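Local coordinates for F-BAR domain only protein 1 (Danio rerio, PDB 5JP2), which binds an Eps15 peptide through its mu homology domain and probably acts at an early step of clathrin-mediated endocytosis, at residues E25-F31 with A276-A282. Residues are numbered along the deposited sequence; the frame is centred on the assembly and turned at random.
Sequences EYINAYF and ATGKYMA
Y280 lies against A29 and I27 where the strands 17-31 and 266-283 of the mu homology domain pair in parallel. The pairing is interrupted by a beta bulge at G278 and K279. I27 pairs with T277, but A29 pairs with Y280, so the register slips by one. The Y280 ring presents one face to A29, whose CB sits 3.8 Å from the ring centroid in a CH-pi contact. CG of Y280 is anti to the backbone N (chi1 -162°), which leans the ring across towards strand 17-31, over the A29 methyl. The methyl CG2 of I27 meets the ring at CD2, and the two side chains cross obliquely. F31 adds CE1, 4.3 Å from CE1 of Y280. F247 packs edge-to-face with Y280, and OH of Y280 is hydrogen-bonded to O of L145. With an alanine in place of Y280 the A29 methyl would probably lose its aromatic cover, and the L145 carbonyl its hydroxyl partner. Y26, Y30 and M281 are on the other face of the sheet. There, CE1 of Y26 touches CB of A276, which also packs on an aromatic side chain of the bound peptide. M281 puts its CB at the edge of the Y30 ring, in plane, 3.8 Å from CD1 of Y30. Six backbone hydrogen bonds join the strands. G278 N reaches I27 O at 2.8 Å and nearly straight (169°), but from above the carbonyl plane. Past the bulge the pairing resumes with A29 N bonded to K279 O, in the carbonyl plane. At the bulge the N28 side chain turns to K279. Its CG is anti to the carbonyl carbon (chi1 -73°), and OD1 of N28 comes 2.7 Å from K279 N in a weak, bent hydrogen bond.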
ATOM      1  N   GLU B  25       0.722   1.006   2.073  1.00 26.37           N
ATOM      2  CA  GLU B  25      -0.359   0.068   2.326  1.00 30.87           C
ATOM      3  C   GLU B  25      -0.237  -1.162   1.441  1.00 26.34           C
ATOM      4  O   GLU B  25       0.047  -1.043   0.256  1.00 31.10           O
ATOM      5  CB  GLU B  25      -1.717   0.737   2.124  1.00 24.41           C
ATOM      6  CG  GLU B  25      -2.049   1.676   3.232  1.00 27.53           C
ATOM      7  CD  GLU B  25      -3.429   2.232   3.149  1.00 29.77           C
ATOM      8  OE1 GLU B  25      -4.158   1.877   2.225  1.00 34.99           O
ATOM      9  OE2 GLU B  25      -3.788   3.050   4.006  1.00 35.25           O
ATOM     10  N   TYR B  26      -0.411  -2.338   2.031  1.00 29.65           N
ATOM     11  CA  TYR B  26      -0.505  -3.591   1.297  1.00 22.04           C
ATOM     12  C   TYR B  26      -1.913  -4.161   1.404  1.00 28.65           C
ATOM     13  O   TYR B  26      -2.567  -4.054   2.438  1.00 29.48           O
ATOM     14  CB  TYR B  26       0.497  -4.616   1.801  1.00 30.96           C
ATOM     15  CG  TYR B  26       1.904  -4.238   1.502  1.00 33.05           C
ATOM     16  CD1 TYR B  26       2.494  -4.585   0.304  1.00 38.21           C
ATOM     17  CD2 TYR B  26       2.644  -3.512   2.408  1.00 38.67           C
ATOM     18  CE1 TYR B  26       3.789  -4.220   0.030  1.00 51.68           C
ATOM     19  CE2 TYR B  26       3.928  -3.150   2.149  1.00 31.86           C
ATOM     20  CZ  TYR B  26       4.500  -3.500   0.962  1.00 42.55           C
ATOM     21  OH  TYR B  26       5.799  -3.135   0.718  1.00 56.75           O
ATOM     22  N   ILE B  27      -2.390  -4.765   0.325  1.00 29.69           N
ATOM     23  CA  ILE B  27      -3.747  -5.273   0.302  1.00 20.57           C
ATOM     24  C   ILE B  27      -3.745  -6.745  -0.084  1.00 30.53           C
ATOM     25  O   ILE B  27      -3.143  -7.142  -1.086  1.00 25.87           O
ATOM     26  CB  ILE B  27      -4.661  -4.443  -0.622  1.00 24.93           C
ATOM     27  CG1 ILE B  27      -6.088  -4.985  -0.555  1.00 26.19           C
ATOM     28  CG2 ILE B  27      -4.126  -4.376  -2.037  1.00 32.86           C
ATOM     29  CD1 ILE B  27      -7.127  -4.090  -1.123  1.00 29.93           C
ATOM     30  N   ASN B  28      -4.402  -7.550   0.737  1.00 31.24           N
ATOM     31  CA  ASN B  28      -4.663  -8.946   0.451  1.00 22.82           C
ATOM     32  C   ASN B  28      -6.148  -9.087   0.166  1.00 19.20           C
ATOM     33  O   ASN B  28      -6.973  -8.437   0.799  1.00 24.60           O
ATOM     34  CB  ASN B  28      -4.265  -9.838   1.622  1.00 30.84           C
ATOM     35  CG  ASN B  28      -2.775  -9.982   1.767  1.00 24.72           C
ATOM     36  OD1 ASN B  28      -2.026  -9.777   0.829  1.00 48.19           O
ATOM     37  ND2 ASN B  28      -2.347 -10.405   2.928  1.00 38.67           N
ATOM     38  N   ALA B  29      -6.494  -9.907  -0.807  1.00 28.51           N
ATOM     39  CA  ALA B  29      -7.901 -10.055  -1.133  1.00 26.04           C
ATOM     40  C   ALA B  29      -8.149 -11.463  -1.647  1.00 25.10           C
ATOM     41  O   ALA B  29      -7.241 -12.121  -2.149  1.00 25.84           O
ATOM     42  CB  ALA B  29      -8.354  -9.020  -2.163  1.00 26.10           C
ATOM     43  N   TYR B  30      -9.379 -11.928  -1.477  1.00 24.08           N
ATOM     44  CA  TYR B  30      -9.793 -13.217  -2.013  1.00 24.93           C
ATOM     45  C   TYR B  30     -11.215 -13.125  -2.525  1.00 28.35           C
ATOM     46  O   TYR B  30     -12.128 -12.802  -1.769  1.00 32.46           O
ATOM     47  CB  TYR B  30      -9.676 -14.319  -0.963  1.00 27.58           C
ATOM     48  CG  TYR B  30      -9.970 -15.681  -1.526  1.00 33.99           C
ATOM     49  CD1 TYR B  30      -9.312 -16.134  -2.650  1.00 36.91           C
ATOM     50  CD2 TYR B  30     -10.871 -16.528  -0.915  1.00 53.46           C
ATOM     51  CE1 TYR B  30      -9.560 -17.365  -3.173  1.00 40.49           C
ATOM     52  CE2 TYR B  30     -11.125 -17.780  -1.430  1.00 62.39           C
ATOM     53  CZ  TYR B  30     -10.462 -18.194  -2.562  1.00 63.01           C
ATOM     54  OH  TYR B  30     -10.696 -19.442  -3.096  1.00 51.40           O
ATOM     55  N   PHE B  31     -11.401 -13.436  -3.794  1.00 34.21           N
ATOM     56  CA  PHE B  31     -12.714 -13.529  -4.397  1.00 31.14           C
ATOM     57  C   PHE B  31     -13.021 -15.003  -4.587  1.00 33.50           C
ATOM     58  O   PHE B  31     -12.311 -15.695  -5.319  1.00 34.20           O
ATOM     59  CB  PHE B  31     -12.757 -12.779  -5.720  1.00 29.15           C
ATOM     60  CG  PHE B  31     -12.623 -11.292  -5.581  1.00 25.63           C
ATOM     61  CD1 PHE B  31     -11.379 -10.692  -5.495  1.00 25.56           C
ATOM     62  CD2 PHE B  31     -13.738 -10.488  -5.572  1.00 28.01           C
ATOM     63  CE1 PHE B  31     -11.262  -9.324  -5.389  1.00 19.03           C
ATOM     64  CE2 PHE B  31     -13.620  -9.124  -5.460  1.00 29.15           C
ATOM     65  CZ  PHE B  31     -12.382  -8.543  -5.367  1.00 22.95           C
ATOM     66  N   ALA B 276       0.490  -1.532  -2.685  1.00 28.39           N
ATOM     67  CA  ALA B 276       0.834  -2.677  -3.505  1.00 29.40           C
ATOM     68  C   ALA B 276      -0.017  -3.868  -3.092  1.00 30.63           C
ATOM     69  O   ALA B 276      -0.510  -3.946  -1.970  1.00 29.06           O
ATOM     70  CB  ALA B 276       2.315  -3.024  -3.390  1.00 25.25           C
ATOM     71  N   THR B 277      -0.159  -4.809  -4.015  1.00 32.41           N
ATOM     72  CA  THR B 277      -0.830  -6.053  -3.702  1.00 27.15           C
ATOM     73  C   THR B 277       0.080  -6.942  -2.873  1.00 33.68           C
ATOM     74  O   THR B 277       1.289  -6.988  -3.079  1.00 40.22           O
ATOM     75  CB  THR B 277      -1.225  -6.814  -4.963  1.00 23.13           C
ATOM     76  OG1 THR B 277      -0.105  -6.930  -5.826  1.00 26.03           O
ATOM     77  CG2 THR B 277      -2.324  -6.148  -5.665  1.00 22.54           C
ATOM     78  N   GLY B 278      -0.511  -7.629  -1.921  1.00 29.79           N
ATOM     79  CA  GLY B 278       0.108  -8.786  -1.324  1.00 23.49           C
ATOM     80  C   GLY B 278      -0.377 -10.003  -2.093  1.00 33.53           C
ATOM     81  O   GLY B 278      -0.137 -10.125  -3.295  1.00 55.16           O
ATOM     82  N   LYS B 279      -0.949 -10.960  -1.383  1.00 28.01           N
ATOM     83  CA  LYS B 279      -1.703 -12.032  -2.016  1.00 37.71           C
ATOM     84  C   LYS B 279      -3.086 -11.521  -2.395  1.00 27.17           C
ATOM     85  O   LYS B 279      -3.903 -11.224  -1.523  1.00 34.84           O
ATOM     86  CB  LYS B 279      -1.778 -13.225  -1.070  1.00 28.84           C
ATOM     87  CG  LYS B 279      -2.293 -14.494  -1.694  1.00 73.87           C
ATOM     88  CD  LYS B 279      -2.189 -15.668  -0.722  1.00 50.53           C
ATOM     89  CE  LYS B 279      -3.135 -15.497   0.448  1.00 61.90           C
ATOM     90  NZ  LYS B 279      -2.924 -16.525   1.499  1.00 61.36           N
ATOM     91  N   TYR B 280      -3.371 -11.460  -3.688  1.00 32.74           N
ATOM     92  CA  TYR B 280      -4.598 -10.847  -4.180  1.00 23.72           C
ATOM     93  C   TYR B 280      -5.180 -11.794  -5.217  1.00 25.92           C
ATOM     94  O   TYR B 280      -4.672 -11.865  -6.335  1.00 31.56           O
ATOM     95  CB  TYR B 280      -4.280  -9.469  -4.767  1.00 29.01           C
ATOM     96  CG  TYR B 280      -5.422  -8.515  -4.943  1.00 21.09           C
ATOM     97  CD1 TYR B 280      -6.282  -8.638  -6.015  1.00 19.69           C
ATOM     98  CD2 TYR B 280      -5.618  -7.461  -4.066  1.00 25.05           C
ATOM     99  CE1 TYR B 280      -7.313  -7.777  -6.193  1.00 17.35           C
ATOM    100  CE2 TYR B 280      -6.655  -6.566  -4.246  1.00 18.92           C
ATOM    101  CZ  TYR B 280      -7.492  -6.727  -5.316  1.00 22.54           C
ATOM    102  OH  TYR B 280      -8.538  -5.870  -5.513  1.00 24.49           O
ATOM    103  N   MET B 281      -6.275 -12.479  -4.877  1.00 26.02           N
ATOM    104  CA  MET B 281      -6.602 -13.737  -5.543  1.00 23.91           C
ATOM    105  C   MET B 281      -8.066 -13.838  -5.940  1.00 26.14           C
ATOM    106  O   MET B 281      -8.954 -13.323  -5.269  1.00 27.56           O
ATOM    107  CB  MET B 281      -6.314 -14.959  -4.666  1.00 31.48           C
ATOM    108  CG  MET B 281      -5.035 -14.957  -3.908  1.00 26.16           C
ATOM    109  SD  MET B 281      -3.570 -15.144  -4.885  1.00 41.98           S
ATOM    110  CE  MET B 281      -3.696 -16.826  -5.446  1.00 33.78           C
ATOM    111  N   ALA B 282      -8.300 -14.548  -7.034  1.00 26.91           N
ATOM    112  CA  ALA B 282      -9.635 -14.920  -7.480  1.00 28.06           C
ATOM    113  C   ALA B 282      -9.682 -16.426  -7.643  1.00 28.86           C
ATOM    114  O   ALA B 282      -8.874 -16.991  -8.381  1.00 34.39           O
ATOM    115  CB  ALA B 282     -10.003 -14.246  -8.795  1.00 26.57           C
TER